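PDB 4I6K: amidohydrolase family protein from Acinetobacter baumannii, which is probably a hydrolase of the amidohydrolase superfamily acting on 2-pyrone-4,6-dicarboxylate, and binds citrate in the crystal. Local coordinates for residues K237-L240 and H241-I244; Q277-I280 and L281-P285. All coordinates share one frame; numbering follows the deposited sequence.

Interaction 1: K237-L240 and H241-I244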
loop_
_atom_site.group_PDB
_atom_site.type_symbol
_atom_site.label_atom_id
_atom_site.label_comp_id
_atom_site.label_asym_id
_atom_site.label_seq_id
_atom_site.Cartn_x
_atom_site.Cartn_y
_atom_site.Cartn_z
ATOM N N LYS A 237 9.061 -4.384 -18.103
ATOM C CA LYS A 237 8.135 -3.375 -18.596
ATOM C C LYS A 237 8.785 -2.000 -18.478
ATOM O O LYS A 237 8.333 -1.041 -19.094
ATOM C CB LYS A 237 6.803 -3.427 -17.849
ATOM C CG LYS A 237 5.908 -4.586 -18.295
ATOM C CD LYS A 237 4.532 -4.597 -17.591
ATOM C CE LYS A 237 3.606 -3.414 -17.987
ATOM N NZ LYS A 237 3.374 -3.245 -19.461
ATOM N N GLY A 238 9.858 -1.922 -17.696
ATOM C CA GLY A 238 10.548 -0.653 -17.446
ATOM C C GLY A 238 10.199 0.072 -16.147
ATOM O O GLY A 238 10.454 1.277 -16.014
ATOM N N PHE A 239 9.643 -0.655 -15.178
ATOM C CA PHE A 239 9.103 -0.046 -13.962
ATOM C C PHE A 239 9.975 -0.185 -12.692
ATOM O O PHE A 239 9.489 0.004 -11.568
ATOM C CB PHE A 239 7.691 -0.582 -13.690
ATOM C CG PHE A 239 6.650 -0.087 -14.666
ATOM C CD1 PHE A 239 5.713 0.861 -14.279
ATOM C CD2 PHE A 239 6.608 -0.568 -15.970
ATOM C CE1 PHE A 239 4.754 1.332 -15.178
ATOM C CE2 PHE A 239 5.653 -0.107 -16.863
ATOM C CZ PHE A 239 4.725 0.850 -16.464
ATOM N N LEU A 240 11.253 -0.503 -12.862
ATOM C CA LEU A 240 12.171 -0.620 -11.721
ATOM C C LEU A 240 12.161 0.568 -10.754
ATOM O O LEU A 240 12.329 0.384 -9.547
ATOM C CB LEU A 240 13.608 -0.830 -12.202
ATOM C CG LEU A 240 14.516 -1.353 -11.098
ATOM C CD1 LEU A 240 13.929 -2.669 -10.547
ATOM C CD2 LEU A 240 15.926 -1.541 -11.632
ATOM N N HIS A 241 11.998 1.783 -11.275
ATOM C CA HIS A 241 12.069 2.980 -10.432
ATOM C C HIS A 241 10.697 3.341 -9.898
ATOM O O HIS A 241 10.520 4.333 -9.189
ATOM C CB HIS A 241 12.716 4.149 -11.179
ATOM C CG HIS A 241 14.099 3.842 -11.647
ATOM N ND1 HIS A 241 15.219 4.399 -11.071
ATOM C CD2 HIS A 241 14.548 2.985 -12.595
ATOM C CE1 HIS A 241 16.298 3.918 -11.663
ATOM N NE2 HIS A 241 15.919 3.058 -12.591
ATOM N N LYS A 242 9.728 2.498 -10.217
ATOM C CA LYS A 242 8.376 2.699 -9.749
ATOM C C LYS A 242 8.033 1.687 -8.653
ATOM O O LYS A 242 6.897 1.615 -8.184
ATOM C CB LYS A 242 7.408 2.573 -10.925
ATOM C CG LYS A 242 7.779 3.440 -12.139
ATOM C CD LYS A 242 8.051 4.902 -11.770
ATOM C CE LYS A 242 6.844 5.558 -11.059
ATOM N NZ LYS A 242 5.640 5.788 -11.937
ATOM N N LEU A 243 9.023 0.908 -8.245
ATOM C CA LEU A 243 8.769 -0.176 -7.308
ATOM C C LEU A 243 9.162 0.209 -5.895
ATOM O O LEU A 243 10.213 0.806 -5.678
ATOM C CB LEU A 243 9.527 -1.429 -7.729
ATOM C CG LEU A 243 9.147 -2.003 -9.101
ATOM C CD1 LEU A 243 9.907 -3.313 -9.369
ATOM C CD2 LEU A 243 7.630 -2.197 -9.198
ATOM N N ILE A 244 8.306 -0.127 -4.938
ATOM C CA ILE A 244 8.631 0.075 -3.527
ATOM C C ILE A 244 8.261 -1.150 -2.681
ATOM O O ILE A 244 7.448 -1.988 -3.094
ATOM C CB ILE A 244 8.033 1.397 -2.933
ATOM C CG1 ILE A 244 6.503 1.399 -2.952
ATOM C CG2 ILE A 244 8.600 2.636 -3.650
ATOM C CD1 ILE A 244 5.908 1.981 -4.210
#
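Phe239 O receives the backbone N of Lys242 at 2.8 Å, and this bond closes a tight turn with Leu240 and His241 at its two corners. Their backbone angles are those of a type I beta turn. The N-H points at the oxygen at 152° but comes from above the carbonyl plane, 57° out of it, rather than on a lone pair. On the same oxygen leans Leu243, whose CG lies 3.2 Å from Phe239 O, so an apolar branch point covers the turn's acceptor. Side chains then pair across the turn. The first methylenes of Lys242 run past the Phe239 ring, with Lys242 CG 3.9 Å from Phe239 CD1. The lysine chain, bent at chi2, chi3 and chi4, carries NZ away to the backbone oxygens of His207 and Val204, with a cation-pi contact to Trp208. A long residue with a greasy stem and a charged tip suits this place. Leu240 CD1 meets Leu243 CD1 at 4.2 Å, a peripheral apolar touch. Just before the turn, Gly238 is the first residue to leave helical angles, in a Schellman motif; its positive phi would press a CB against the preceding carbonyl oxygen, which calls for glycine. The segment thus turns the chain from helix 222-237 into strand 243-244, the last strand of a (beta/alpha)8 barrel. Leu240 and Leu243 pack back on Tyr231 of that helix, Phe239 on Leu202 and Val204, and the strand pairs with 207-210.

Interaction 2: Q277-I280 and L281-P285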
loop_
_atom_site.group_PDB
_atom_site.type_symbol
_atom_site.label_atom_id
_atom_site.label_comp_id
_atom_site.label_asym_id
_atom_site.label_seq_id
_atom_site.Cartn_x
_atom_site.Cartn_y
_atom_site.Cartn_z
ATOM N N GLN A 277 17.838 -3.537 -4.820
ATOM C CA GLN A 277 17.363 -3.380 -3.456
ATOM C C GLN A 277 17.527 -1.924 -2.999
ATOM O O GLN A 277 16.655 -1.379 -2.328
ATOM C CB GLN A 277 18.076 -4.350 -2.512
ATOM C CG GLN A 277 17.702 -5.832 -2.700
ATOM C CD GLN A 277 18.560 -6.759 -1.844
ATOM O OE1 GLN A 277 19.426 -6.301 -1.105
ATOM N NE2 GLN A 277 18.321 -8.062 -1.942
ATOM N N CYS A 278 18.632 -1.292 -3.385
ATOM C CA CYS A 278 18.861 0.100 -3.021
ATOM C C CYS A 278 17.800 1.037 -3.617
ATOM O O CYS A 278 17.283 1.914 -2.921
ATOM C CB CYS A 278 20.282 0.534 -3.399
ATOM S SG CYS A 278 21.601 -0.250 -2.400
ATOM N N LEU A 279 17.463 0.846 -4.889
ATOM C CA LEU A 279 16.451 1.679 -5.522
ATOM C C LEU A 279 15.134 1.473 -4.807
ATOM O O LEU A 279 14.440 2.429 -4.462
ATOM C CB LEU A 279 16.275 1.310 -6.992
ATOM C CG LEU A 279 17.268 1.810 -8.040
ATOM C CD1 LEU A 279 16.738 1.429 -9.407
ATOM C CD2 LEU A 279 17.474 3.318 -7.954
ATOM N N ILE A 280 14.759 0.219 -4.627
ATOM C CA ILE A 280 13.491 -0.137 -4.013
ATOM C C ILE A 280 13.360 0.299 -2.556
ATOM O O ILE A 280 12.331 0.773 -2.152
ATOM C CB ILE A 280 13.183 -1.633 -4.192
ATOM C CG1 ILE A 280 13.142 -1.974 -5.671
ATOM C CG2 ILE A 280 11.880 -1.996 -3.555
ATOM C CD1 ILE A 280 12.846 -3.377 -6.004
ATOM N N LEU A 281 14.400 0.127 -1.764
ATOM C CA LEU A 281 14.358 0.554 -0.381
ATOM C C LEU A 281 14.627 2.031 -0.157
ATOM O O LEU A 281 14.265 2.556 0.870
ATOM C CB LEU A 281 15.321 -0.257 0.465
ATOM C CG LEU A 281 15.144 -1.758 0.578
ATOM C CD1 LEU A 281 16.209 -2.330 1.433
ATOM C CD2 LEU A 281 13.813 -2.119 1.106
ATOM N N ASN A 282 15.297 2.679 -1.096
ATOM C CA ASN A 282 15.821 4.006 -0.866
ATOM C C ASN A 282 15.402 5.116 -1.823
ATOM O O ASN A 282 14.647 5.995 -1.457
ATOM C CB ASN A 282 17.323 3.896 -0.815
ATOM C CG ASN A 282 17.995 5.199 -0.601
ATOM O OD1 ASN A 282 19.204 5.251 -0.545
ATOM N ND2 ASN A 282 17.232 6.259 -0.485
ATOM N N GLN A 283 15.905 5.109 -3.044
ATOM C CA GLN A 283 15.535 6.166 -3.953
ATOM C C GLN A 283 14.056 6.162 -4.322
ATOM O O GLN A 283 13.431 7.203 -4.306
ATOM C CB GLN A 283 16.387 6.129 -5.215
ATOM C CG GLN A 283 17.738 6.782 -5.091
ATOM C CD GLN A 283 18.819 5.854 -4.612
ATOM O OE1 GLN A 283 19.939 6.271 -4.388
ATOM N NE2 GLN A 283 18.490 4.598 -4.451
ATOM N N ASN A 284 13.498 5.005 -4.635
ATOM C CA ASN A 284 12.153 4.971 -5.166
ATOM C C ASN A 284 11.128 5.484 -4.181
ATOM O O ASN A 284 10.304 6.273 -4.518
ATOM C CB ASN A 284 11.749 3.566 -5.624
ATOM C CG ASN A 284 12.610 3.044 -6.729
ATOM O OD1 ASN A 284 13.404 3.755 -7.311
ATOM N ND2 ASN A 284 12.446 1.788 -7.045
ATOM N N PRO A 285 11.217 5.063 -2.938
ATOM C CA PRO A 285 10.239 5.494 -1.949
ATOM C C PRO A 285 10.561 6.894 -1.441
ATOM O O PRO A 285 9.659 7.662 -1.100
ATOM C CB PRO A 285 10.372 4.444 -0.840
ATOM C CG PRO A 285 11.787 3.926 -0.977
ATOM C CD PRO A 285 12.120 4.014 -2.430
#
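Leu281 N donates to Gln277 O at 2.8 Å and 163°, an ordinary alpha-helical bond and the last regular one before the helix widens. Two residues on, Leu279 O takes Asn284 N, five residues ahead, at 2.7 Å in the carbonyl plane: a pi-type bond. Between them Asn282 departs from regular helical angles. Its N is shared weakly between Cys278 O and Leu279 O, and Gln283 N also bonds weakly to Cys278 O, an oxygen whose place is less sure. The widening suits Pro285. Having no N-H to give, it brings its ring to the carbonyls instead, with CD 3.3 Å from Ile280 O, and the helix kinks there. Asn284 folds back over the turn: CG beside the backbone N (chi1 -62°) sets the amide near Leu279 O without bonding to it. Its ND2 donates to Leu243 O, with a weaker bond to Leu240 O, so a buried amide answers backbone carbonyls of the strand and the turn before it. Gln277 NE2 is likewise satisfied, by Val271 O, while Asn282 O accepts the hydroxyl of Thr286. Exposed Gln283, bent at chi2, lays NE2 3.9 Å from Leu279 CD2; Gln283 NE2 is also 3.3 Å from Cys278 O, at too poor an angle to bond. The segment belongs to helix 274-289, which covers the seam between the last and first strands of the barrel. Pro285 touches Ile244 on one strand and Ile28 and Thr30 on the other, Leu281 bonds through its backbone to Ile28, and Gln277, Ile280 and Leu281 meet Phe267 of helix 260-270.

Both contacts are partly buried, and they lie side by side at the last strand of the barrel, their centres about 10 Å apart. Interaction 1 is a tight turn leading into strand 243-244; interaction 2 is a distorted stretch of the helix that lies against that strand. The first relies on a single backbone bond and on apolar and lysine stems, the second on backbone bonds that widen to a pi-type turn before a proline kink. They meet directly: exposed His241 packs its CE1 3.4 Å from CD1 of partly exposed Leu279, whereas the polar tie runs through the buried Asn284. Thus 237-244 delivers the strand, and 277-285 covers it and reaches strand 28-32.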